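Local structure of Lmo0794 protein (Listeria monocytogenes, 3EW7) at residues R11-H25 and M187-R200. The protein is of unknown function but, as a putative NAD-dependent epimerase/dehydratase with a Rossmann-type fold, may be an NAD(P)-dependent oxidoreductase. The protein carries 3 engineered substitutions. Residues are numbered along the deposited sequence; the frame is centred on the assembly and turned at random.
Sequences RAGSRILEEAKNRGH and MEDYAIAVLDEIER
With CG swung anti to the backbone N (chi1 -176°) and a bend at chi2, Glu-19 crosses Ile-192 and presents its carboxylate to Arg-23, whose own chain, bent at chi2 and chi3, carries the guanidinium over helix 187-199. The two helices are neighbours on one face of the parallel sheet of a Rossmann-type fold; helix 11-22 follows the first strand, 2-6, and the axes pass 8.4 Å apart at -57°. Such closeness suits alanine where the backbones come nearest: Ala-191 CB lies 3.8 Å from Ile-16 N. Branched Ile-16 packs beside it, its CD1 meeting Val-194 CG1 at 3.9 Å while the side chain also reaches Val-66 and Val-101 of the sheet. At the N-terminal ends Met-187, present as selenomethionine, is unbranched and bends to lay SE against Ala-12 and CE over one face of the Arg-11 guanidinium. Toward the outside, polar groups join in: Arg-15 NE forms a salt bridge with Glu-188 OE2 at 3.2 Å, and a water joins Glu-19 OE1 to Glu-188 O. The flat guanidinium of Arg-23 takes Leu-195 CB over its centre and carboxylates at its edge; NE and NH2 both grip Glu-199 OE1, at 3.2 and 3.0 Å, from the same face of the carboxylate plane.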
loop_
_atom_site.group_PDB
_atom_site.type_symbol
_atom_site.label_atom_id
_atom_site.label_comp_id
_atom_site.label_asym_id
_atom_site.label_seq_id
_atom_site.Cartn_x
_atom_site.Cartn_y
_atom_site.Cartn_z
ATOM N N ARG A 11 -1.462 -10.730 3.227
ATOM C CA ARG A 11 -0.934 -10.663 4.583
ATOM C C ARG A 11 -0.791 -9.247 5.118
ATOM O O ARG A 11 -1.436 -8.876 6.089
ATOM C CB ARG A 11 0.428 -11.358 4.652
ATOM C CG ARG A 11 1.082 -11.366 6.033
ATOM C CD ARG A 11 0.962 -12.731 6.706
ATOM N NE ARG A 11 1.707 -12.820 7.966
ATOM C CZ ARG A 11 3.034 -12.942 8.057
ATOM N NH1 ARG A 11 3.785 -12.992 6.959
ATOM N NH2 ARG A 11 3.608 -13.019 9.252
ATOM N N ALA A 12 0.067 -8.470 4.465
ATOM C CA ALA A 12 0.346 -7.105 4.877
ATOM C C ALA A 12 -0.847 -6.168 4.793
ATOM O O ALA A 12 -1.166 -5.465 5.752
ATOM C CB ALA A 12 1.496 -6.551 4.056
ATOM N N GLY A 13 -1.512 -6.170 3.646
ATOM C CA GLY A 13 -2.638 -5.281 3.456
ATOM C C GLY A 13 -3.813 -5.609 4.331
ATOM O O GLY A 13 -4.618 -4.744 4.668
ATOM N N SER A 14 -3.907 -6.871 4.709
ATOM C CA SER A 14 -5.004 -7.328 5.542
ATOM C C SER A 14 -4.992 -6.671 6.929
ATOM O O SER A 14 -6.043 -6.250 7.446
ATOM C CB SER A 14 -4.928 -8.846 5.673
ATOM O OG SER A 14 -6.210 -9.389 5.901
ATOM N N ARG A 15 -3.810 -6.584 7.533
ATOM C CA ARG A 15 -3.690 -5.985 8.856
ATOM C C ARG A 15 -3.743 -4.484 8.708
ATOM O O ARG A 15 -4.467 -3.814 9.436
ATOM C CB ARG A 15 -2.363 -6.352 9.530
ATOM C CG ARG A 15 -1.685 -7.603 9.003
ATOM C CD ARG A 15 -2.144 -8.886 9.687
ATOM N NE ARG A 15 -3.066 -8.649 10.797
ATOM C CZ ARG A 15 -4.366 -8.937 10.766
ATOM N NH1 ARG A 15 -4.908 -9.478 9.676
ATOM N NH2 ARG A 15 -5.120 -8.688 11.829
ATOM N N ILE A 16 -2.965 -3.955 7.770
ATOM C CA ILE A 16 -2.956 -2.526 7.556
ATOM C C ILE A 16 -4.396 -2.042 7.568
ATOM O O ILE A 16 -4.713 -1.001 8.140
ATOM C CB ILE A 16 -2.290 -2.167 6.230
ATOM C CG1 ILE A 16 -0.788 -2.456 6.338
ATOM C CG2 ILE A 16 -2.547 -0.708 5.894
ATOM C CD1 ILE A 16 0.034 -1.983 5.155
ATOM N N LEU A 17 -5.280 -2.828 6.976
ATOM C CA LEU A 17 -6.681 -2.458 6.943
ATOM C C LEU A 17 -7.289 -2.532 8.326
ATOM O O LEU A 17 -7.941 -1.580 8.759
ATOM C CB LEU A 17 -7.457 -3.354 5.975
ATOM C CG LEU A 17 -8.967 -3.090 5.940
ATOM C CD1 LEU A 17 -9.525 -3.227 4.528
ATOM C CD2 LEU A 17 -9.652 -4.049 6.913
ATOM N N GLU A 18 -7.092 -3.653 9.018
ATOM C CA GLU A 18 -7.637 -3.803 10.374
ATOM C C GLU A 18 -7.201 -2.645 11.263
ATOM O O GLU A 18 -8.035 -1.929 11.810
ATOM C CB GLU A 18 -7.190 -5.129 11.015
ATOM C CG GLU A 18 -8.006 -6.351 10.590
ATOM C CD GLU A 18 -9.514 -6.129 10.722
ATOM O OE1 GLU A 18 -9.970 -5.705 11.813
ATOM O OE2 GLU A 18 -10.242 -6.382 9.731
ATOM N N GLU A 19 -5.885 -2.481 11.389
ATOM C CA GLU A 19 -5.265 -1.419 12.184
ATOM C C GLU A 19 -5.880 -0.068 11.835
ATOM O O GLU A 19 -6.157 0.749 12.717
ATOM C CB GLU A 19 -3.755 -1.385 11.911
ATOM C CG GLU A 19 -2.969 -0.386 12.742
ATOM C CD GLU A 19 -3.041 -0.686 14.225
ATOM O OE1 GLU A 19 -3.052 -1.882 14.575
ATOM O OE2 GLU A 19 -3.072 0.262 15.037
ATOM N N ALA A 20 -6.090 0.168 10.546
ATOM C CA ALA A 20 -6.676 1.421 10.117
ATOM C C ALA A 20 -8.109 1.565 10.640
ATOM O O ALA A 20 -8.450 2.559 11.293
ATOM C CB ALA A 20 -6.649 1.504 8.606
ATOM N N LYS A 21 -8.936 0.566 10.351
ATOM C CA LYS A 21 -10.329 0.555 10.788
ATOM C C LYS A 21 -10.407 0.742 12.299
ATOM O O LYS A 21 -11.216 1.528 12.805
ATOM C CB LYS A 21 -10.971 -0.784 10.409
ATOM C CG LYS A 21 -12.431 -0.958 10.825
ATOM C CD LYS A 21 -12.726 -2.437 11.141
ATOM C CE LYS A 21 -14.206 -2.709 11.451
ATOM N NZ LYS A 21 -14.961 -3.226 10.259
ATOM N N ASN A 22 -9.555 0.011 13.012
ATOM C CA ASN A 22 -9.521 0.057 14.464
ATOM C C ASN A 22 -9.110 1.418 14.980
ATOM O O ASN A 22 -9.516 1.810 16.072
ATOM C CB ASN A 22 -8.586 -1.020 15.024
ATOM C CG ASN A 22 -9.096 -2.428 14.767
ATOM O OD1 ASN A 22 -10.308 -2.670 14.743
ATOM N ND2 ASN A 22 -8.177 -3.365 14.586
ATOM N N ARG A 23 -8.293 2.142 14.221
ATOM C CA ARG A 23 -7.896 3.465 14.678
ATOM C C ARG A 23 -8.964 4.502 14.326
ATOM O O ARG A 23 -8.751 5.706 14.468
ATOM C CB ARG A 23 -6.509 3.830 14.140
ATOM C CG ARG A 23 -5.446 3.551 15.177
ATOM C CD ARG A 23 -4.169 2.946 14.644
ATOM N NE ARG A 23 -3.097 3.932 14.568
ATOM C CZ ARG A 23 -1.813 3.679 14.815
ATOM N NH1 ARG A 23 -1.413 2.461 15.166
ATOM N NH2 ARG A 23 -0.922 4.650 14.686
ATOM N N GLY A 24 -10.119 4.007 13.878
ATOM C CA GLY A 24 -11.252 4.862 13.573
ATOM C C GLY A 24 -11.383 5.518 12.219
ATOM O O GLY A 24 -12.162 6.467 12.076
ATOM N N HIS A 25 -10.662 5.019 11.217
ATOM C CA HIS A 25 -10.715 5.607 9.876
ATOM C C HIS A 25 -11.717 4.972 8.919
ATOM O O HIS A 25 -12.114 3.824 9.115
ATOM C CB HIS A 25 -9.335 5.546 9.232
ATOM C CG HIS A 25 -8.305 6.342 9.956
ATOM N ND1 HIS A 25 -7.398 5.777 10.823
ATOM C CD2 HIS A 25 -8.060 7.672 9.965
ATOM C CE1 HIS A 25 -6.634 6.726 11.333
ATOM N NE2 HIS A 25 -7.014 7.886 10.827
HETATM N N MSE A 187 3.570 -8.983 11.651
HETATM C CA MSE A 187 2.920 -8.208 10.603
HETATM C C MSE A 187 2.068 -7.098 11.209
HETATM O O MSE A 187 1.996 -5.993 10.676
HETATM C CB MSE A 187 2.049 -9.122 9.733
HETATM C CG MSE A 187 1.530 -8.472 8.450
HETATM SE SE MSE A 187 2.916 -7.789 7.243
HETATM C CE MSE A 187 3.633 -9.453 6.554
ATOM N N GLU A 188 1.424 -7.396 12.330
ATOM C CA GLU A 188 0.583 -6.410 12.985
ATOM C C GLU A 188 1.413 -5.247 13.521
ATOM O O GLU A 188 0.908 -4.134 13.652
ATOM C CB GLU A 188 -0.255 -7.055 14.106
ATOM C CG GLU A 188 0.237 -8.417 14.596
ATOM C CD GLU A 188 -0.049 -9.562 13.619
ATOM O OE1 GLU A 188 0.891 -10.323 13.280
ATOM O OE2 GLU A 188 -1.221 -9.709 13.201
ATOM N N ASP A 189 2.686 -5.491 13.825
ATOM C CA ASP A 189 3.542 -4.411 14.312
ATOM C C ASP A 189 3.823 -3.480 13.140
ATOM O O ASP A 189 3.853 -2.258 13.297
ATOM C CB ASP A 189 4.875 -4.940 14.854
ATOM C CG ASP A 189 4.721 -5.737 16.138
ATOM O OD1 ASP A 189 3.933 -5.320 17.024
ATOM O OD2 ASP A 189 5.407 -6.775 16.268
ATOM N N TYR A 190 4.021 -4.081 11.969
ATOM C CA TYR A 190 4.305 -3.356 10.743
ATOM C C TYR A 190 3.105 -2.484 10.400
ATOM O O TYR A 190 3.262 -1.349 9.944
ATOM C CB TYR A 190 4.606 -4.354 9.615
ATOM C CG TYR A 190 5.202 -3.751 8.354
ATOM C CD1 TYR A 190 6.269 -2.852 8.421
ATOM C CD2 TYR A 190 4.701 -4.085 7.095
ATOM C CE1 TYR A 190 6.817 -2.292 7.262
ATOM C CE2 TYR A 190 5.244 -3.536 5.935
ATOM C CZ TYR A 190 6.299 -2.639 6.026
ATOM O OH TYR A 190 6.820 -2.082 4.884
ATOM N N ALA A 191 1.905 -3.009 10.632
ATOM C CA ALA A 191 0.684 -2.253 10.361
ATOM C C ALA A 191 0.602 -1.035 11.281
ATOM O O ALA A 191 0.133 0.030 10.878
ATOM C CB ALA A 191 -0.531 -3.134 10.563
ATOM N N ILE A 192 1.056 -1.200 12.519
ATOM C CA ILE A 192 1.049 -0.113 13.494
ATOM C C ILE A 192 1.998 0.996 13.053
ATOM O O ILE A 192 1.689 2.175 13.185
ATOM C CB ILE A 192 1.457 -0.635 14.880
ATOM C CG1 ILE A 192 0.286 -1.426 15.474
ATOM C CG2 ILE A 192 1.892 0.525 15.778
ATOM C CD1 ILE A 192 0.686 -2.415 16.555
ATOM N N ALA A 193 3.156 0.605 12.532
ATOM C CA ALA A 193 4.130 1.561 12.042
ATOM C C ALA A 193 3.495 2.257 10.845
ATOM O O ALA A 193 3.430 3.482 10.803
ATOM C CB ALA A 193 5.411 0.844 11.615
ATOM N N VAL A 194 3.013 1.469 9.880
ATOM C CA VAL A 194 2.391 2.023 8.677
ATOM C C VAL A 194 1.356 3.085 9.043
ATOM O O VAL A 194 1.414 4.216 8.560
ATOM C CB VAL A 194 1.723 0.906 7.805
ATOM C CG1 VAL A 194 0.790 1.522 6.774
ATOM C CG2 VAL A 194 2.794 0.101 7.076
ATOM N N LEU A 195 0.419 2.756 9.917
ATOM C CA LEU A 195 -0.584 3.715 10.319
ATOM C C LEU A 195 -0.048 4.889 11.144
ATOM O O LEU A 195 -0.692 5.937 11.208
ATOM C CB LEU A 195 -1.714 3.014 11.051
ATOM C CG LEU A 195 -2.816 2.832 10.018
ATOM C CD1 LEU A 195 -2.807 1.419 9.481
ATOM C CD2 LEU A 195 -4.142 3.178 10.650
ATOM N N ASP A 196 1.113 4.725 11.774
ATOM C CA ASP A 196 1.709 5.815 12.535
ATOM C C ASP A 196 2.151 6.885 11.534
ATOM O O ASP A 196 1.844 8.071 11.697
ATOM C CB ASP A 196 2.933 5.340 13.333
ATOM C CG ASP A 196 2.556 4.709 14.659
ATOM O OD1 ASP A 196 1.458 5.034 15.168
ATOM O OD2 ASP A 196 3.353 3.900 15.194
ATOM N N GLU A 197 2.862 6.426 10.504
ATOM C CA GLU A 197 3.375 7.266 9.448
ATOM C C GLU A 197 2.215 8.008 8.707
ATOM O O GLU A 197 2.420 9.123 8.219
ATOM C CB GLU A 197 4.195 6.432 8.453
ATOM C CG GLU A 197 4.794 7.245 7.337
ATOM C CD GLU A 197 5.557 8.448 7.857
ATOM O OE1 GLU A 197 6.053 8.397 9.008
ATOM O OE2 GLU A 197 5.674 9.439 7.108
ATOM N N ILE A 198 1.012 7.417 8.671
ATOM C CA ILE A 198 -0.148 7.997 8.007
ATOM C C ILE A 198 -0.762 9.133 8.852
ATOM O O ILE A 198 -1.172 10.198 8.326
ATOM C CB ILE A 198 -1.197 6.924 7.772
ATOM C CG1 ILE A 198 -0.767 5.984 6.655
ATOM C CG2 ILE A 198 -2.522 7.547 7.464
ATOM C CD1 ILE A 198 -1.739 4.877 6.332
ATOM N N GLU A 199 -0.807 8.918 10.163
ATOM C CA GLU A 199 -1.352 9.891 11.115
ATOM C C GLU A 199 -0.345 11.009 11.495
ATOM O O GLU A 199 -0.702 12.181 11.715
ATOM C CB GLU A 199 -1.802 9.106 12.362
ATOM C CG GLU A 199 -2.900 8.024 12.150
ATOM C CD GLU A 199 -3.408 7.379 13.459
ATOM O OE1 GLU A 199 -2.609 7.069 14.366
ATOM O OE2 GLU A 199 -4.621 7.131 13.577
ATOM N N ARG A 200 0.924 10.631 11.550
ATOM C CA ARG A 200 1.968 11.578 11.886
ATOM C C ARG A 200 3.158 11.448 10.953
ATOM O O ARG A 200 4.223 10.956 11.326
ATOM C CB ARG A 200 2.387 11.389 13.343
ATOM C CG ARG A 200 1.350 11.850 14.370
ATOM C CD ARG A 200 1.494 11.122 15.708
ATOM N NE ARG A 200 0.290 10.340 15.996
ATOM C CZ ARG A 200 0.166 9.030 15.795
ATOM N NH1 ARG A 200 1.178 8.321 15.308
ATOM N NH2 ARG A 200 -0.982 8.430 16.079
HETATM O O HOH W 1 -1.767 -4.094 14.122
#